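Local coordinates for protein formiminoglutamase (Trypanosoma cruzi, PDB 4MYK) that hydrolyses N-formimino-L-glutamate as an arginase-like, manganese-dependent metalloenzyme of the ureohydrolase family, at residues P165-Q168 and L169-S173; A195-V198 and R199-G203. The protein carries 1 engineered substitution. One frame throughout, in Å; residues are numbered along the deposited sequence.

Contacts 1 and 2 lie in series along the chain of this arginase fold, their centres about 12 Å apart; contact 1 spans the short helix 165-170 and the turn after it, contact 2 the C-terminal end of helix 192-200. They touch through Tyr197, whose ring packs on Leu170 (Leu170 CD1 to Tyr197 CE1 3.4 Å) and also forms a cation-pi pair with Arg167; Glu171 CG lies 3.3 Å from Tyr197 OH. Contact 1 is the nearer to the metal site: the side chain of Phe166 is about 6 Å from a bound manganese ion, whereas that of Val198 in contact 2 is about 12 Å from one.

Contact 1 (P165-Q168 and L169-S173); sequences PFRQ and LLEES
Arg167 and Glu171, four residues apart on helix 165-170 and the turn after it, meet mainly through the aliphatic part of the arginine. Glu171 OE1 lies 3.4 Å from Arg167 CD and equally close to CG, and its salt bridge to Arg167 NH1 is long at 3.6 Å. The guanidinium and carboxylate planes stand 78° apart, which excludes a flat, two-pronged pairing. Bends at the second and third torsions of Arg167 leave CG and CD alongside OE1, with the guanidinium beyond them. On another side of the helix Leu169 CD1 comes within 3.7 Å of Phe166 CD1, an apolar contact between residues three apart. The CG of Leu169 also packs against the carbonyl oxygen of Pro165.

The backbone beneath these side chains has the i to i+4 pattern of an alpha helix near its end. Leu170 N donates to Phe166 O at 2.9 Å with an N-H...O angle of 166°, and Glu171 N to Arg167 O is equally short but more bent. The bond from Leu169 N to Pro165 O is weak. A water joins the helix to the turn after it: it donates a short bond of 2.6 Å to Glu172 OE2 and a weak one to Gln168 O. The Glu172 chain turns back at its second torsion (chi2 -78°), which carries the carboxylate toward that water.

In the shell beyond, Phe166 packs on Val142 and Asn144 of strand 141-145, which leads into the metal ligand Asp146, and Pro165 rests on Asn122, another manganese ligand. Glu172 touches Arg130 and Leu133 of helix 125-135, while Leu170 lies against Phe175.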
ATOM      1  N   PRO A 165      18.429  22.797   2.460  1.00 25.04           N
ATOM      2  CA  PRO A 165      17.707  23.868   3.171  1.00 24.77           C
ATOM      3  C   PRO A 165      17.922  23.933   4.695  1.00 21.32           C
ATOM      4  O   PRO A 165      17.852  25.019   5.273  1.00 19.22           O
ATOM      5  CB  PRO A 165      16.230  23.568   2.863  1.00 21.48           C
ATOM      6  CG  PRO A 165      16.202  22.151   2.356  1.00 20.97           C
ATOM      7  CD  PRO A 165      17.519  21.929   1.693  1.00 22.12           C
ATOM      8  N   PHE A 166      18.175  22.799   5.338  1.00 20.83           N
ATOM      9  CA  PHE A 166      18.223  22.790   6.795  1.00 22.85           C
ATOM     10  C   PHE A 166      19.632  22.966   7.330  1.00 22.09           C
ATOM     11  O   PHE A 166      19.838  23.341   8.480  1.00 21.92           O
ATOM     12  CB  PHE A 166      17.506  21.557   7.343  1.00 20.98           C
ATOM     13  CG  PHE A 166      16.042  21.561   7.032  1.00 19.22           C
ATOM     14  CD1 PHE A 166      15.202  22.464   7.660  1.00 18.96           C
ATOM     15  CD2 PHE A 166      15.515  20.722   6.072  1.00 20.10           C
ATOM     16  CE1 PHE A 166      13.869  22.499   7.373  1.00 19.85           C
ATOM     17  CE2 PHE A 166      14.162  20.759   5.775  1.00 18.39           C
ATOM     18  CZ  PHE A 166      13.344  21.641   6.429  1.00 19.56           C
ATOM     19  N   ARG A 167      20.605  22.717   6.471  1.00 23.13           N
ATOM     20  CA  ARG A 167      21.961  23.147   6.756  1.00 26.85           C
ATOM     21  C   ARG A 167      21.905  24.651   6.933  1.00 24.58           C
ATOM     22  O   ARG A 167      22.421  25.181   7.910  1.00 23.74           O
ATOM     23  CB  ARG A 167      22.909  22.756   5.613  1.00 28.43           C
ATOM     24  CG  ARG A 167      24.355  23.221   5.753  1.00 28.73           C
ATOM     25  CD  ARG A 167      24.870  23.093   7.174  1.00 32.59           C
ATOM     26  NE  ARG A 167      25.901  22.067   7.339  1.00 40.21           N
ATOM     27  CZ  ARG A 167      27.016  21.967   6.614  1.00 39.13           C
ATOM     28  NH1 ARG A 167      27.274  22.816   5.628  1.00 41.43           N
ATOM     29  NH2 ARG A 167      27.877  20.995   6.874  1.00 37.41           N
ATOM     30  N   GLN A 168      21.238  25.320   5.997  1.00 22.90           N
ATOM     31  CA  GLN A 168      21.158  26.778   5.984  1.00 23.75           C
ATOM     32  C   GLN A 168      20.551  27.315   7.250  1.00 25.14           C
ATOM     33  O   GLN A 168      20.962  28.352   7.756  1.00 24.91           O
ATOM     34  CB  GLN A 168      20.335  27.273   4.798  1.00 20.50           C
ATOM     35  CG  GLN A 168      21.067  27.171   3.495  1.00 22.69           C
ATOM     36  CD  GLN A 168      20.279  27.729   2.338  1.00 26.56           C
ATOM     37  OE1 GLN A 168      19.911  26.996   1.420  1.00 32.45           O
ATOM     38  NE2 GLN A 168      20.024  29.036   2.364  1.00 21.83           N
ATOM     39  N   LEU A 169      19.553  26.614   7.758  1.00 22.68           N
ATOM     40  CA  LEU A 169      18.885  27.087   8.948  1.00 23.37           C
ATOM     41  C   LEU A 169      19.721  26.781  10.205  1.00 23.63           C
ATOM     42  O   LEU A 169      19.850  27.622  11.094  1.00 24.63           O
ATOM     43  CB  LEU A 169      17.445  26.559   8.990  1.00 22.49           C
ATOM     44  CG  LEU A 169      16.674  26.946   7.704  1.00 27.17           C
ATOM     45  CD1 LEU A 169      15.355  26.173   7.519  1.00 23.02           C
ATOM     46  CD2 LEU A 169      16.438  28.482   7.568  1.00 18.46           C
ATOM     47  N   LEU A 170      20.332  25.603  10.263  1.00 24.07           N
ATOM     48  CA  LEU A 170      21.211  25.282  11.389  1.00 25.09           C
ATOM     49  C   LEU A 170      22.395  26.238  11.462  1.00 23.35           C
ATOM     50  O   LEU A 170      22.923  26.507  12.542  1.00 25.67           O
ATOM     51  CB  LEU A 170      21.709  23.841  11.298  1.00 22.39           C
ATOM     52  CG  LEU A 170      20.627  22.803  11.564  1.00 21.47           C
ATOM     53  CD1 LEU A 170      21.146  21.409  11.255  1.00 19.66           C
ATOM     54  CD2 LEU A 170      20.139  22.923  13.006  1.00 21.51           C
ATOM     55  N   GLU A 171      22.808  26.749  10.309  1.00 23.48           N
ATOM     56  CA  GLU A 171      23.913  27.693  10.251  1.00 27.15           C
ATOM     57  C   GLU A 171      23.493  29.115  10.627  1.00 27.57           C
ATOM     58  O   GLU A 171      24.321  30.025  10.611  1.00 27.49           O
ATOM     59  CB  GLU A 171      24.572  27.687   8.871  1.00 23.61           C
ATOM     60  CG  GLU A 171      25.272  26.399   8.528  1.00 25.43           C
ATOM     61  CD  GLU A 171      26.275  26.566   7.406  1.00 33.23           C
ATOM     62  OE1 GLU A 171      25.974  26.149   6.265  1.00 38.34           O
ATOM     63  OE2 GLU A 171      27.369  27.116   7.666  1.00 38.01           O
ATOM     64  N   GLU A 172      22.219  29.308  10.968  1.00 25.04           N
ATOM     65  CA  GLU A 172      21.724  30.627  11.371  1.00 26.31           C
ATOM     66  C   GLU A 172      22.069  30.964  12.822  1.00 26.52           C
ATOM     67  O   GLU A 172      21.837  30.161  13.723  1.00 24.90           O
ATOM     68  CB  GLU A 172      20.211  30.719  11.175  1.00 27.91           C
ATOM     69  CG  GLU A 172      19.756  30.702   9.722  1.00 25.96           C
ATOM     70  CD  GLU A 172      19.952  32.035   9.039  1.00 28.03           C
ATOM     71  OE1 GLU A 172      20.099  33.055   9.756  1.00 31.32           O
ATOM     72  OE2 GLU A 172      19.964  32.059   7.787  1.00 29.84           O
ATOM     73  N   SER A 173      22.621  32.159  13.035  1.00 29.77           N
ATOM     74  CA  SER A 173      22.930  32.651  14.377  1.00 29.34           C
ATOM     75  C   SER A 173      21.712  32.582  15.281  1.00 27.79           C
ATOM     76  O   SER A 173      21.782  32.091  16.410  1.00 27.52           O
ATOM     77  CB  SER A 173      23.398  34.110  14.326  1.00 32.73           C
ATOM     78  OG  SER A 173      24.580  34.259  13.562  1.00 40.34           O
TER
HETATM   79  O   HOH W   1      19.020  30.236   6.235  1.00 27.68           O

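Contact 2 (A195-V198 and R199-G203); sequences AQYV and RDHQG
Tyr197, its CG anti to the backbone N (chi1 180°), and His201, its CG anti to the carbonyl carbon (chi1 -86°), turn their rings onto one another one helical turn apart. The planes are inclined at 52°, an oblique pairing with the imidazole over one tyrosine face, although the closeness of the two rings in the model is doubtful. The firmer evidence is a hydrogen bond: His201 ND1 donates to Tyr197 O at 2.9 Å. The acceptor lies in the imidazole plane, whereas the donor stands above the carbonyl plane; this bond helps fix the rotation of the histidine ring.

Helix 192-200 ends here in a Schellman motif, with Gln202, at positive phi, as its C-prime residue. Gly203 N bonds to Val198 O at 2.8 Å and Gln202 N to Arg199 O. His201 N also donates to Val198 O, so two N-H groups grip this oxygen, from opposite faces of its carbonyl plane. The preceding turn is regular: Arg199 N reaches Ala195 O at 2.9 Å in a nearly straight bond.

The motif closes the helix of the beta-alpha-beta unit 180-185, 192-200, 204-207; Val198 and Arg199 pack on Leu205 of the following strand. The ND1 to Tyr197 O bond is consistent with a proton on ND1, so the charge of His201 would probably depend on NE2.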
ATOM      1  N   ALA A 195      23.912  12.860  10.268  1.00 23.05           N
ATOM      2  CA  ALA A 195      23.386  12.710  11.625  1.00 23.75           C
ATOM      3  C   ALA A 195      24.267  13.453  12.619  1.00 23.51           C
ATOM      4  O   ALA A 195      23.791  14.275  13.401  1.00 23.47           O
ATOM      5  CB  ALA A 195      23.298  11.238  12.005  1.00 22.19           C
ATOM      6  N   GLN A 196      25.555  13.137  12.590  1.00 20.55           N
ATOM      7  CA  GLN A 196      26.555  13.807  13.418  1.00 21.72           C
ATOM      8  C   GLN A 196      26.368  15.333  13.469  1.00 20.22           C
ATOM      9  O   GLN A 196      26.337  15.921  14.549  1.00 19.86           O
ATOM     10  CB  GLN A 196      27.951  13.443  12.907  1.00 19.25           C
ATOM     11  CG  GLN A 196      29.053  14.319  13.418  1.00 20.94           C
ATOM     12  CD  GLN A 196      30.422  13.868  12.941  1.00 22.84           C
ATOM     13  OE1 GLN A 196      31.038  14.513  12.089  1.00 24.28           O
ATOM     14  NE2 GLN A 196      30.905  12.759  13.490  1.00 22.26           N
ATOM     15  N   TYR A 197      26.229  15.962  12.303  1.00 19.65           N
ATOM     16  CA  TYR A 197      26.034  17.419  12.206  1.00 21.12           C
ATOM     17  C   TYR A 197      24.816  17.935  12.992  1.00 22.34           C
ATOM     18  O   TYR A 197      24.920  18.854  13.797  1.00 21.93           O
ATOM     19  CB  TYR A 197      25.938  17.856  10.732  1.00 22.47           C
ATOM     20  CG  TYR A 197      25.734  19.352  10.533  1.00 28.00           C
ATOM     21  CD1 TYR A 197      24.484  19.876  10.218  1.00 25.03           C
ATOM     22  CD2 TYR A 197      26.793  20.240  10.673  1.00 35.28           C
ATOM     23  CE1 TYR A 197      24.297  21.248  10.047  1.00 30.90           C
ATOM     24  CE2 TYR A 197      26.619  21.609  10.503  1.00 33.17           C
ATOM     25  CZ  TYR A 197      25.371  22.111  10.190  1.00 31.19           C
ATOM     26  OH  TYR A 197      25.210  23.476  10.015  1.00 30.95           O
ATOM     27  N   VAL A 198      23.655  17.351  12.731  1.00 23.41           N
ATOM     28  CA  VAL A 198      22.439  17.697  13.458  1.00 22.62           C
ATOM     29  C   VAL A 198      22.620  17.521  14.959  1.00 22.05           C
ATOM     30  O   VAL A 198      22.331  18.424  15.743  1.00 22.54           O
ATOM     31  CB  VAL A 198      21.256  16.797  13.034  1.00 23.84           C
ATOM     32  CG1 VAL A 198      20.063  17.030  13.952  1.00 23.05           C
ATOM     33  CG2 VAL A 198      20.889  17.031  11.573  1.00 23.85           C
ATOM     34  N   ARG A 199      23.088  16.345  15.361  1.00 23.86           N
ATOM     35  CA  ARG A 199      23.222  16.053  16.775  1.00 20.96           C
ATOM     36  C   ARG A 199      24.269  16.933  17.424  1.00 21.41           C
ATOM     37  O   ARG A 199      24.091  17.364  18.561  1.00 20.19           O
ATOM     38  CB  ARG A 199      23.480  14.568  16.999  1.00 23.11           C
ATOM     39  CG  ARG A 199      22.181  13.765  16.931  1.00 23.97           C
ATOM     40  CD  ARG A 199      22.418  12.310  16.599  1.00 24.90           C
ATOM     41  NE  ARG A 199      21.213  11.511  16.791  1.00 29.02           N
ATOM     42  CZ  ARG A 199      21.138  10.197  16.581  1.00 32.98           C
ATOM     43  NH1 ARG A 199      22.208   9.523  16.161  1.00 25.89           N
ATOM     44  NH2 ARG A 199      19.990   9.556  16.790  1.00 28.00           N
ATOM     45  N   ASP A 200      25.340  17.226  16.690  1.00 20.22           N
ATOM     46  CA  ASP A 200      26.360  18.162  17.172  1.00 21.86           C
ATOM     47  C   ASP A 200      25.830  19.593  17.257  1.00 23.38           C
ATOM     48  O   ASP A 200      26.470  20.474  17.821  1.00 25.27           O
ATOM     49  CB  ASP A 200      27.610  18.119  16.295  1.00 23.34           C
ATOM     50  CG  ASP A 200      28.537  16.965  16.653  1.00 22.19           C
ATOM     51  OD1 ASP A 200      28.237  16.211  17.602  1.00 24.16           O
ATOM     52  OD2 ASP A 200      29.569  16.813  15.970  1.00 23.44           O
ATOM     53  N   HIS A 201      24.659  19.814  16.677  1.00 22.28           N
ATOM     54  CA  HIS A 201      23.981  21.088  16.804  1.00 22.81           C
ATOM     55  C   HIS A 201      22.850  20.955  17.806  1.00 20.69           C
ATOM     56  O   HIS A 201      22.062  21.878  17.984  1.00 25.16           O
ATOM     57  CB  HIS A 201      23.446  21.555  15.448  1.00 24.75           C
ATOM     58  CG  HIS A 201      24.450  22.310  14.632  1.00 26.56           C
ATOM     59  ND1 HIS A 201      25.386  21.685  13.837  1.00 31.06           N
ATOM     60  CD2 HIS A 201      24.664  23.639  14.492  1.00 27.61           C
ATOM     61  CE1 HIS A 201      26.138  22.595  13.246  1.00 30.92           C
ATOM     62  NE2 HIS A 201      25.718  23.789  13.623  1.00 31.33           N
ATOM     63  N   GLN A 202      22.790  19.790  18.446  1.00 23.12           N
ATOM     64  CA  GLN A 202      21.793  19.470  19.461  1.00 20.93           C
ATOM     65  C   GLN A 202      20.377  19.289  18.901  1.00 21.31           C
ATOM     66  O   GLN A 202      19.393  19.376  19.632  1.00 18.49           O
ATOM     67  CB  GLN A 202      21.799  20.512  20.569  1.00 29.00           C
ATOM     68  CG  GLN A 202      23.108  20.607  21.309  1.00 29.57           C
ATOM     69  CD  GLN A 202      23.051  21.650  22.394  1.00 37.07           C
ATOM     70  OE1 GLN A 202      23.351  22.823  22.159  1.00 36.89           O
ATOM     71  NE2 GLN A 202      22.647  21.236  23.592  1.00 38.89           N
ATOM     72  N   GLY A 203      20.294  19.028  17.603  1.00 19.34           N
ATOM     73  CA  GLY A 203      19.042  18.671  16.968  1.00 17.85           C
ATOM     74  C   GLY A 203      18.672  17.225  17.235  1.00 20.91           C
ATOM     75  O   GLY A 203      19.507  16.422  17.665  1.00 21.62           O
TER